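Local coordinates for SIRV coat protein (Sulfolobus islandicus rudivirus 1 variant YNP, PDB 3F2E) that serves as the coat protein of a rod-shaped archaeal virus, its C-terminal domain folding as a four-helix bundle that probably helps build the virion shell, at residues V15-S20 with T78-G83; Y62-F67 with T72-V77. One frame throughout, in Å; residues are numbered along the deposited sequence. Where two conformers were deposited one is given.

In the fold
The domain is a four-helix bundle, and both contacts draw on its last helix, 71-82. Along the chain the order is 15-20, 62-67, 72-77 and 78-83, so that contact 2, a local pairing across a short link, falls between the two ends that contact 1 brings together. Contact 1 sets the first helix, 9-22, against the C-terminal end of helix 71-82; contact 2 sets the end of helix 50-67 against the earlier turns of helix 71-82. Their centres lie about 12 Å apart, and they meet directly where Val18 CG1 packs on Ala76 CB at 3.7 Å. One helix is thereby packed against both its chain neighbour and the distant first helix.

Contact 1: residues V15-S20 with T78-G83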
loop_
_atom_site.group_PDB
_atom_site.type_symbol
_atom_site.label_atom_id
_atom_site.label_comp_id
_atom_site.label_asym_id
_atom_site.label_seq_id
_atom_site.Cartn_x
_atom_site.Cartn_y
_atom_site.Cartn_z
ATOM N N VAL A 15 3.300 7.062 2.743
ATOM C CA VAL A 15 3.299 6.844 1.298
ATOM C C VAL A 15 4.247 7.822 0.596
ATOM O O VAL A 15 5.007 7.437 -0.297
ATOM C CB VAL A 15 1.879 6.943 0.705
ATOM C CG1 VAL A 15 1.926 6.897 -0.827
ATOM C CG2 VAL A 15 1.003 5.810 1.248
ATOM N N SER A 16 4.207 9.089 1.000
ATOM C CA SER A 16 5.071 10.093 0.380
ATOM C C SER A 16 6.560 9.759 0.512
ATOM O O SER A 16 7.342 10.025 -0.405
ATOM C CB SER A 16 4.776 11.486 0.940
ATOM O OG SER A 16 3.541 11.969 0.440
ATOM N N ALA A 17 6.953 9.182 1.643
ATOM C CA ALA A 17 8.352 8.778 1.836
ATOM C C ALA A 17 8.766 7.763 0.770
ATOM O O ALA A 17 9.854 7.858 0.195
ATOM C CB ALA A 17 8.579 8.217 3.233
ATOM N N VAL A 18 7.891 6.796 0.497
ATOM C CA VAL A 18 8.166 5.811 -0.551
ATOM C C VAL A 18 8.185 6.452 -1.945
ATOM O O VAL A 18 9.058 6.155 -2.767
ATOM C CB VAL A 18 7.158 4.631 -0.503
ATOM C CG1 VAL A 18 7.381 3.690 -1.678
ATOM C CG2 VAL A 18 7.294 3.880 0.823
ATOM N N LEU A 19 7.225 7.335 -2.217
ATOM C CA LEU A 19 7.176 7.994 -3.515
ATOM C C LEU A 19 8.455 8.803 -3.774
ATOM O O LEU A 19 8.937 8.873 -4.910
ATOM C CB LEU A 19 5.909 8.846 -3.656
ATOM C CG LEU A 19 4.606 8.038 -3.559
ATOM C CD1 LEU A 19 3.381 8.933 -3.759
ATOM C CD2 LEU A 19 4.589 6.877 -4.550
ATOM N N SER A 20 9.012 9.383 -2.715
ATOM C CA SER A 20 10.267 10.125 -2.822
ATOM C C SER A 20 11.424 9.221 -3.244
ATOM O O SER A 20 12.214 9.573 -4.124
ATOM C CB SER A 20 10.597 10.809 -1.495
ATOM O OG SER A 20 9.757 11.928 -1.274
ATOM N N THR A 78 3.230 -1.184 1.174
ATOM C CA THR A 78 2.709 -2.161 2.128
ATOM C C THR A 78 3.655 -2.286 3.325
ATOM O O THR A 78 3.226 -2.332 4.483
ATOM C CB THR A 78 2.509 -3.536 1.462
ATOM O OG1 THR A 78 1.633 -3.398 0.329
ATOM C CG2 THR A 78 1.911 -4.534 2.458
ATOM N N ASP A 79 4.949 -2.307 3.035
ATOM C CA ASP A 79 5.959 -2.452 4.072
ATOM C C ASP A 79 5.972 -1.290 5.071
ATOM O O ASP A 79 6.070 -1.502 6.284
ATOM C CB ASP A 79 7.347 -2.594 3.454
ATOM C CG ASP A 79 8.427 -2.740 4.511
ATOM O OD1 ASP A 79 8.496 -3.819 5.139
ATOM O OD2 ASP A 79 9.183 -1.764 4.734
ATOM N N ILE A 80 5.889 -0.061 4.569
ATOM C CA ILE A 80 6.004 1.098 5.458
ATOM C C ILE A 80 4.746 1.254 6.319
ATOM O O ILE A 80 4.800 1.766 7.435
ATOM C CB ILE A 80 6.365 2.399 4.680
ATOM C CG1 ILE A 80 6.971 3.437 5.632
ATOM C CG2 ILE A 80 5.163 2.958 3.933
ATOM C CD1 ILE A 80 7.703 4.570 4.929
ATOM N N ILE A 81 3.616 0.769 5.812
ATOM C CA ILE A 81 2.363 0.846 6.556
ATOM C C ILE A 81 2.170 -0.291 7.570
ATOM O O ILE A 81 1.743 -0.045 8.706
ATOM C CB ILE A 81 1.147 0.923 5.604
ATOM C CG1 ILE A 81 1.211 2.208 4.776
ATOM C CG2 ILE A 81 -0.159 0.876 6.398
ATOM C CD1 ILE A 81 0.183 2.272 3.652
ATOM N N THR A 82 2.507 -1.518 7.177
ATOM C CA THR A 82 2.242 -2.700 8.008
ATOM C C THR A 82 3.463 -3.304 8.702
ATOM O O THR A 82 3.316 -4.049 9.673
ATOM C CB THR A 82 1.594 -3.840 7.188
ATOM O OG1 THR A 82 2.582 -4.450 6.347
ATOM C CG2 THR A 82 0.449 -3.317 6.344
ATOM N N GLY A 83 4.656 -3.012 8.187
ATOM C CA GLY A 83 5.881 -3.607 8.699
ATOM C C GLY A 83 6.430 -4.758 7.862
ATOM O O GLY A 83 7.535 -5.247 8.116
#
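Ile80 and Val18 carry this helix-helix contact, their side chains sliding past one another in opposite directions. The meeting is branch to branch: Ile80 CG2 lies 3.9 Å from Val18 CG2. Ile80 reaches across the gap with its longer arm as well, because CG1 stands anti to the backbone N (chi1 -159°) and the chain is extended beyond it. The terminal CD1 thus bridges two residues of the first helix, 4.1 Å from Ala17 CB and 4.2 Å from Val18 CG2, while CG2 adds its second touch on Val18. Ile80 gives the largest share of the surface buried here.

Val18 divides its methyls between neighbours. With CG1 anti to the backbone N (chi1 175°), CG2 is the methyl that meets Ile80, while CG1 packs on Ala76 and Val77, earlier on the same partner helix. A looser touch completes the set: although the CB of Val15 is directed away from helix 71-82, its CG2 comes within 4.4 Å of Ile81 CD1, and the same side chain also rests on Val77 and on Gln33 of helix 29-46.

The short helical segments run roughly antiparallel, their directions 151° apart, with axes 9.7 Å apart at closest approach. This is the packing of the first and last helices of the four-helix bundle, joining residues far apart in sequence. Beyond the interface helix 71-82 ends: Thr78 O accepts from both Thr82 N and Thr82 OG1, the hydroxyl lying above the carbonyl plane, and Gly83 then turns to positive phi.

Every touch across this pair is between aliphatic carbons. The chemistry implies an association that rests on shape and probably on burial of apolar surface, with Val15 and Val18 buried and Ile80 partly open to solvent.

Contact 2: residues Y62-F67 with T72-V77; sequences YYISAF and TVLDAV
Leu74 CD1 fits against two consecutive residues of helix 50-67, and these touches make up the contact. The closer partner is Ile64, whose CG1 lies 3.8 Å from that methyl; the two side chains cross at a slant. Ile64 starts out along the flank of its helix, but CG1 is anti to the carbonyl carbon (chi1 -68°), which brings this branch nearer Leu74. On the other residue the methyl meets the root of the side chain, Tyr63 CB at 4.2 Å, while the tyrosine ring leads away from helix 71-82.

In the next shell, Tyr63 is held by aromatic neighbours. Phe67, one turn later, places CE2 3.7 Å above one face of the tyrosine ring, offset toward its rim, and Ala66 CB covers the centre of a face of the Phe67 ring. Phe35 of helix 29-46 packs edge-to-face with Tyr63 and also touches Leu74. A salt bridge from Asp75 OD1 to Lys60 NZ adds a polar link between the same two helices, beside the apolar core of the contact.

Two helices consecutive in the chain, joined by a short link, meet here, with Ala69 packed against both Tyr63 and Leu74. Helix 29-46 lines the contact through Tyr32, Phe35 and Lys38, whereas helix 9-22 packs on another part of helix 71-82, through Tyr22 on Thr72 and Val73.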
loop_
_atom_site.group_PDB
_atom_site.type_symbol
_atom_site.label_atom_id
_atom_site.label_comp_id
_atom_site.label_asym_id
_atom_site.label_seq_id
_atom_site.Cartn_x
_atom_site.Cartn_y
_atom_site.Cartn_z
ATOM N N TYR A 62 -5.334 -5.968 -8.185
ATOM C CA TYR A 62 -6.261 -5.016 -8.790
ATOM C C TYR A 62 -5.572 -3.728 -9.251
ATOM O O TYR A 62 -5.831 -3.244 -10.354
ATOM C CB TYR A 62 -7.428 -4.675 -7.855
ATOM C CG TYR A 62 -8.501 -3.886 -8.572
ATOM C CD1 TYR A 62 -8.462 -2.491 -8.605
ATOM C CD2 TYR A 62 -9.537 -4.533 -9.238
ATOM C CE1 TYR A 62 -9.435 -1.761 -9.278
ATOM C CE2 TYR A 62 -10.513 -3.815 -9.921
ATOM C CZ TYR A 62 -10.457 -2.430 -9.930
ATOM O OH TYR A 62 -11.431 -1.714 -10.598
ATOM N N TYR A 63 -4.701 -3.175 -8.408
ATOM C CA TYR A 63 -4.045 -1.913 -8.739
ATOM C C TYR A 63 -3.062 -2.082 -9.899
ATOM O O TYR A 63 -2.926 -1.196 -10.749
ATOM C CB TYR A 63 -3.395 -1.273 -7.499
ATOM C CG TYR A 63 -4.356 -0.409 -6.702
ATOM C CD1 TYR A 63 -4.208 0.977 -6.660
ATOM C CD2 TYR A 63 -5.427 -0.973 -6.016
ATOM C CE1 TYR A 63 -5.094 1.770 -5.944
ATOM C CE2 TYR A 63 -6.315 -0.186 -5.298
ATOM C CZ TYR A 63 -6.146 1.183 -5.269
ATOM O OH TYR A 63 -7.035 1.963 -4.562
ATOM N N ILE A 64 -2.398 -3.231 -9.949
ATOM C CA ILE A 64 -1.513 -3.543 -11.064
ATOM C C ILE A 64 -2.318 -3.615 -12.362
ATOM O O ILE A 64 -1.938 -3.025 -13.377
ATOM C CB ILE A 64 -0.745 -4.861 -10.822
ATOM C CG1 ILE A 64 0.249 -4.672 -9.664
ATOM C CG2 ILE A 64 -0.028 -5.300 -12.093
ATOM C CD1 ILE A 64 0.864 -5.964 -9.142
ATOM N N SER A 65 -3.445 -4.318 -12.319
ATOM C CA SER A 65 -4.272 -4.505 -13.513
ATOM C C SER A 65 -4.961 -3.225 -13.981
ATOM O O SER A 65 -4.925 -2.887 -15.169
ATOM C CB SER A 65 -5.321 -5.594 -13.273
ATOM O OG SER A 65 -6.132 -5.782 -14.424
ATOM N N ALA A 66 -5.595 -2.524 -13.048
ATOM C CA ALA A 66 -6.443 -1.383 -13.382
ATOM C C ALA A 66 -5.666 -0.102 -13.671
ATOM O O ALA A 66 -6.098 0.720 -14.483
ATOM C CB ALA A 66 -7.463 -1.139 -12.278
ATOM N N PHE A 67 -4.525 0.073 -13.010
ATOM C CA PHE A 67 -3.803 1.346 -13.085
ATOM C C PHE A 67 -2.336 1.198 -13.490
ATOM O O PHE A 67 -1.574 2.172 -13.447
ATOM C CB PHE A 67 -3.871 2.086 -11.743
ATOM C CG PHE A 67 -5.244 2.120 -11.123
ATOM C CD1 PHE A 67 -6.293 2.785 -11.743
ATOM C CD2 PHE A 67 -5.479 1.508 -9.900
ATOM C CE1 PHE A 67 -7.553 2.823 -11.162
ATOM C CE2 PHE A 67 -6.732 1.545 -9.313
ATOM C CZ PHE A 67 -7.773 2.201 -9.942
ATOM N N THR A 72 6.775 -3.275 -7.333
ATOM C CA THR A 72 7.834 -3.017 -6.364
ATOM C C THR A 72 7.434 -1.878 -5.425
ATOM O O THR A 72 7.656 -1.948 -4.214
ATOM C CB THR A 72 9.166 -2.686 -7.063
ATOM O OG1 THR A 72 9.502 -3.750 -7.963
ATOM C CG2 THR A 72 10.283 -2.513 -6.034
ATOM N N VAL A 73 6.823 -0.840 -5.993
ATOM C CA VAL A 73 6.350 0.286 -5.197
ATOM C C VAL A 73 5.192 -0.123 -4.279
ATOM O O VAL A 73 5.135 0.310 -3.132
ATOM C CB VAL A 73 5.952 1.485 -6.078
ATOM C CG1 VAL A 73 5.484 2.658 -5.224
ATOM C CG2 VAL A 73 7.133 1.899 -6.961
ATOM N N LEU A 74 4.271 -0.951 -4.775
ATOM C CA LEU A 74 3.180 -1.428 -3.919
ATOM C C LEU A 74 3.706 -2.222 -2.724
ATOM O O LEU A 74 3.199 -2.068 -1.614
ATOM C CB LEU A 74 2.172 -2.274 -4.699
ATOM C CG LEU A 74 1.365 -1.578 -5.800
ATOM C CD1 LEU A 74 0.452 -2.592 -6.465
ATOM C CD2 LEU A 74 0.553 -0.404 -5.259
ATOM N N ASP A 75 4.711 -3.068 -2.950
ATOM C CA ASP A 75 5.354 -3.793 -1.850
ATOM C C ASP A 75 5.965 -2.823 -0.835
ATOM O O ASP A 75 5.816 -2.991 0.375
ATOM C CB ASP A 75 6.442 -4.740 -2.368
ATOM C CG ASP A 75 5.877 -5.981 -3.033
ATOM O OD1 ASP A 75 4.646 -6.202 -2.968
ATOM O OD2 ASP A 75 6.675 -6.745 -3.620
ATOM N N ALA A 76 6.661 -1.807 -1.337
ATOM C CA ALA A 76 7.295 -0.819 -0.461
ATOM C C ALA A 76 6.280 -0.038 0.384
ATOM O O ALA A 76 6.515 0.232 1.565
ATOM C CB ALA A 76 8.158 0.131 -1.281
ATOM N N VAL A 77 5.158 0.328 -0.230
ATOM C CA VAL A 77 4.072 0.997 0.480
ATOM C C VAL A 77 3.453 0.076 1.539
ATOM O O VAL A 77 3.194 0.492 2.669
ATOM C CB VAL A 77 2.990 1.497 -0.510
ATOM C CG1 VAL A 77 1.727 1.926 0.227
ATOM C CG2 VAL A 77 3.547 2.643 -1.364
#